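Local coordinates for periplasmic binding protein (Veillonella parvula, PDB 4N01) that probably captures a solute in the periplasm, most likely for delivery to an uptake transporter, as a solute-binding protein, at residues 158-170 / 225-237. Residues are numbered along the deposited sequence; the frame is centred on the assembly and turned at random.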
# COMPACT_ATOMS: atom_id res chain seq x y z
N MSE A 158 5.45 -1.34 -5.85
CA MSE A 158 4.50 -2.44 -6.01
C MSE A 158 5.05 -3.58 -6.85
O MSE A 158 4.33 -4.53 -7.14
CB MSE A 158 3.21 -1.91 -6.66
CG MSE A 158 2.52 -0.82 -5.86
SE MSE A 158 0.98 -0.18 -6.85
CE MSE A 158 0.53 1.16 -5.55
N LEU A 159 6.33 -3.50 -7.23
CA LEU A 159 6.90 -4.45 -8.19
C LEU A 159 7.81 -5.53 -7.61
O LEU A 159 8.08 -6.53 -8.28
CB LEU A 159 7.68 -3.71 -9.29
CG LEU A 159 6.78 -2.99 -10.29
CD1 LEU A 159 7.62 -2.35 -11.40
CD2 LEU A 159 5.81 -3.99 -10.88
N SER A 160 8.29 -5.34 -6.38
CA SER A 160 9.23 -6.32 -5.83
C SER A 160 9.37 -6.24 -4.32
O SER A 160 8.90 -5.29 -3.69
CB SER A 160 10.62 -6.15 -6.46
OG SER A 160 11.38 -5.20 -5.73
N THR A 161 10.03 -7.25 -3.76
CA THR A 161 10.26 -7.30 -2.32
C THR A 161 11.42 -6.40 -1.88
O THR A 161 11.77 -6.36 -0.71
CB THR A 161 10.51 -8.73 -1.84
OG1 THR A 161 11.52 -9.32 -2.67
CG2 THR A 161 9.25 -9.55 -1.96
N LYS A 162 12.03 -5.69 -2.83
CA LYS A 162 13.03 -4.69 -2.49
C LYS A 162 12.39 -3.39 -2.00
O LYS A 162 13.07 -2.54 -1.42
CB LYS A 162 13.89 -4.38 -3.71
CG LYS A 162 14.88 -5.45 -4.09
CD LYS A 162 15.82 -4.95 -5.18
CE LYS A 162 17.06 -5.82 -5.28
NZ LYS A 162 17.63 -6.07 -3.92
N ALA A 163 11.09 -3.23 -2.25
CA ALA A 163 10.41 -1.95 -2.00
C ALA A 163 10.50 -1.48 -0.56
O ALA A 163 10.32 -2.25 0.37
CB ALA A 163 8.96 -2.04 -2.41
N ASP A 164 10.77 -0.19 -0.38
CA ASP A 164 10.68 0.41 0.95
C ASP A 164 10.06 1.81 0.86
O ASP A 164 9.54 2.20 -0.19
CB ASP A 164 12.04 0.41 1.67
CG ASP A 164 13.12 1.20 0.93
OD1 ASP A 164 12.78 2.11 0.15
OD2 ASP A 164 14.32 0.92 1.16
N LEU A 165 10.11 2.57 1.95
CA LEU A 165 9.47 3.89 1.95
C LEU A 165 10.11 4.83 0.94
O LEU A 165 9.42 5.60 0.27
CB LEU A 165 9.49 4.52 3.34
CG LEU A 165 8.77 5.87 3.44
CD1 LEU A 165 7.29 5.75 3.07
CD2 LEU A 165 8.94 6.49 4.83
N GLU A 166 11.44 4.75 0.80
CA GLU A 166 12.14 5.57 -0.20
C GLU A 166 11.69 5.24 -1.63
O GLU A 166 11.61 6.13 -2.47
CB GLU A 166 13.66 5.42 -0.09
CG GLU A 166 14.28 6.08 1.14
CD GLU A 166 14.12 7.60 1.14
OE1 GLU A 166 14.06 8.22 0.04
OE2 GLU A 166 14.06 8.19 2.24
N THR A 167 11.40 3.97 -1.90
CA THR A 167 10.86 3.59 -3.21
C THR A 167 9.52 4.29 -3.48
O THR A 167 9.27 4.78 -4.58
CB THR A 167 10.63 2.07 -3.29
OG1 THR A 167 11.76 1.39 -2.75
CG2 THR A 167 10.39 1.64 -4.75
N ASN A 168 8.66 4.31 -2.47
CA ASN A 168 7.36 5.00 -2.53
C ASN A 168 7.54 6.50 -2.77
O ASN A 168 6.79 7.11 -3.54
CB ASN A 168 6.61 4.73 -1.21
CG ASN A 168 5.10 4.96 -1.29
OD1 ASN A 168 4.32 4.30 -0.59
ND2 ASN A 168 4.67 5.92 -2.11
N PHE A 169 8.54 7.10 -2.12
CA PHE A 169 8.83 8.52 -2.33
C PHE A 169 9.25 8.76 -3.78
O PHE A 169 8.76 9.70 -4.41
CB PHE A 169 9.94 9.01 -1.39
CG PHE A 169 9.52 9.16 0.05
CD1 PHE A 169 8.18 9.17 0.41
CD2 PHE A 169 10.48 9.30 1.05
CE1 PHE A 169 7.80 9.32 1.74
CE2 PHE A 169 10.12 9.45 2.38
CZ PHE A 169 8.77 9.47 2.73
N SER A 170 10.13 7.91 -4.28
CA SER A 170 10.60 8.04 -5.66
C SER A 170 9.46 7.88 -6.65
O SER A 170 9.40 8.59 -7.64
CB SER A 170 11.73 7.04 -5.96
OG SER A 170 12.88 7.32 -5.18
N PHE A 225 5.91 -11.17 4.85
CA PHE A 225 7.27 -11.68 5.05
C PHE A 225 8.32 -10.63 4.72
O PHE A 225 8.94 -10.06 5.62
CB PHE A 225 7.50 -12.98 4.24
CG PHE A 225 6.77 -14.18 4.80
CD1 PHE A 225 7.43 -15.11 5.61
CD2 PHE A 225 5.42 -14.38 4.53
CE1 PHE A 225 6.75 -16.23 6.13
CE2 PHE A 225 4.74 -15.49 5.05
CZ PHE A 225 5.41 -16.40 5.86
N GLU A 226 8.52 -10.37 3.43
CA GLU A 226 9.55 -9.43 3.02
C GLU A 226 8.95 -8.27 2.25
O GLU A 226 7.78 -8.32 1.85
CB GLU A 226 10.62 -10.13 2.16
CG GLU A 226 11.33 -11.31 2.85
CD GLU A 226 12.08 -10.95 4.13
OE1 GLU A 226 12.29 -9.74 4.40
OE2 GLU A 226 12.47 -11.88 4.88
N GLY A 227 9.72 -7.21 2.04
CA GLY A 227 9.26 -6.13 1.20
C GLY A 227 8.68 -4.96 1.96
O GLY A 227 9.01 -4.71 3.12
N TYR A 228 7.78 -4.24 1.31
CA TYR A 228 7.34 -2.93 1.78
C TYR A 228 6.89 -2.90 3.24
O TYR A 228 7.37 -2.07 4.03
CB TYR A 228 6.24 -2.39 0.86
CG TYR A 228 5.94 -0.94 1.10
CD1 TYR A 228 6.71 0.05 0.50
CD2 TYR A 228 4.89 -0.56 1.93
CE1 TYR A 228 6.43 1.38 0.71
CE2 TYR A 228 4.60 0.77 2.14
CZ TYR A 228 5.38 1.74 1.53
OH TYR A 228 5.10 3.06 1.74
N THR A 229 5.97 -3.78 3.62
CA THR A 229 5.40 -3.73 4.96
C THR A 229 6.49 -3.93 6.01
O THR A 229 6.54 -3.22 7.02
CB THR A 229 4.31 -4.81 5.15
OG1 THR A 229 3.22 -4.55 4.25
CG2 THR A 229 3.80 -4.81 6.59
N THR A 230 7.37 -4.88 5.76
CA THR A 230 8.48 -5.14 6.67
C THR A 230 9.40 -3.93 6.76
O THR A 230 9.80 -3.51 7.85
CB THR A 230 9.27 -6.35 6.18
OG1 THR A 230 8.46 -7.52 6.37
CG2 THR A 230 10.58 -6.50 6.96
N ASN A 231 9.74 -3.36 5.61
CA ASN A 231 10.69 -2.26 5.58
C ASN A 231 10.20 -0.96 6.22
O ASN A 231 10.98 -0.26 6.86
CB ASN A 231 11.16 -2.02 4.15
CG ASN A 231 12.03 -3.13 3.66
OD1 ASN A 231 12.75 -3.76 4.45
ND2 ASN A 231 11.96 -3.42 2.36
N ILE A 232 8.91 -0.65 6.08
CA ILE A 232 8.40 0.58 6.69
C ILE A 232 8.26 0.42 8.21
O ILE A 232 8.51 1.36 8.96
CB ILE A 232 7.08 1.05 6.04
CG1 ILE A 232 5.98 -0.01 6.20
CG2 ILE A 232 7.31 1.35 4.57
CD1 ILE A 232 4.68 0.52 6.70
N LEU A 233 7.89 -0.77 8.66
CA LEU A 233 7.78 -1.02 10.10
C LEU A 233 9.14 -0.95 10.80
O LEU A 233 9.23 -0.53 11.95
CB LEU A 233 7.09 -2.38 10.38
CG LEU A 233 5.60 -2.39 10.04
CD1 LEU A 233 5.03 -3.80 10.24
CD2 LEU A 233 4.85 -1.38 10.91
N LYS A 234 10.20 -1.33 10.09
CA LYS A 234 11.54 -1.20 10.66
C LYS A 234 11.89 0.26 10.98
O LYS A 234 12.70 0.53 11.88
CB LYS A 234 12.59 -1.82 9.72
CG LYS A 234 12.61 -3.34 9.76
CD LYS A 234 13.69 -3.93 8.88
CE LYS A 234 13.85 -5.42 9.16
NZ LYS A 234 14.66 -6.13 8.13
N LEU A 235 11.28 1.20 10.27
CA LEU A 235 11.55 2.62 10.51
C LEU A 235 11.14 3.10 11.91
O LEU A 235 11.65 4.12 12.39
CB LEU A 235 10.85 3.49 9.46
CG LEU A 235 11.33 3.34 8.02
CD1 LEU A 235 10.41 4.18 7.12
CD2 LEU A 235 12.78 3.78 7.85
N ILE A 236 10.22 2.38 12.56
CA ILE A 236 9.76 2.77 13.89
C ILE A 236 10.09 1.71 14.93
O ILE A 236 9.39 1.57 15.93
CB ILE A 236 8.25 3.08 13.95
CG1 ILE A 236 7.43 1.89 13.44
CG2 ILE A 236 7.92 4.35 13.17
CD1 ILE A 236 5.91 2.01 13.75
N GLY A 237 11.14 0.94 14.67
CA GLY A 237 11.60 -0.04 15.63
C GLY A 237 10.63 -1.19 15.81
O GLY A 237 10.55 -1.78 16.88
O HOH W 1 7.34 -4.96 -1.42
O HOH W 2 13.54 -5.58 1.16
O HOH W 3 11.34 1.99 4.55
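Tyr228 and Asn168 both carry CG anti to the backbone N (chi1 -168° and -161°), which turns the phenol and the amide toward one another. Tyr228 OH lies 2.8 Å from Asn168 OD1. The ring and amide planes are 51° apart. Each has a hydrogen-bond partner outside: Tyr228 OH bonds Thr320 OG1, and Asn168 OD1 accepts from Gly317 N. Asp164 O lies at the ring edge, 3.3 Å from Tyr228 CE1, and Leu165 CD1 approaches the hydroxyl. A leucine in place of Tyr228 would probably leave Thr320 without its phenolic partner and open a gap beside Asn168 and Leu165.

Asn231 ND2 gives a nearly straight bond to Ala163 O (2.8 Å). The donor stands above the carbonyl plane. The same ND2 also donates to a water held by Thr161 O. A second water links Ser160 O to Tyr228 N, in the first turn of helix 228-234. Gly227 is the N-cap of that helix, and its CA is 3.2 Å from Thr161 O. Farther along both segments, Leu165 CD2 packs on Leu235 CD1 at 3.6 Å.

The contact joins the loop leading into helix 165-178, capped by the Asp164-Thr167 capping box, to helix 228-234. Strand 151-153, before the loop, belongs to the five-stranded parallel sheet, and strand 238-240, after helix 228-234, to the four-stranded one. It thereby brings together two alpha/beta lobes, as expected of a periplasmic binding protein. Leu165 also touches helices 182-203 and 320-332.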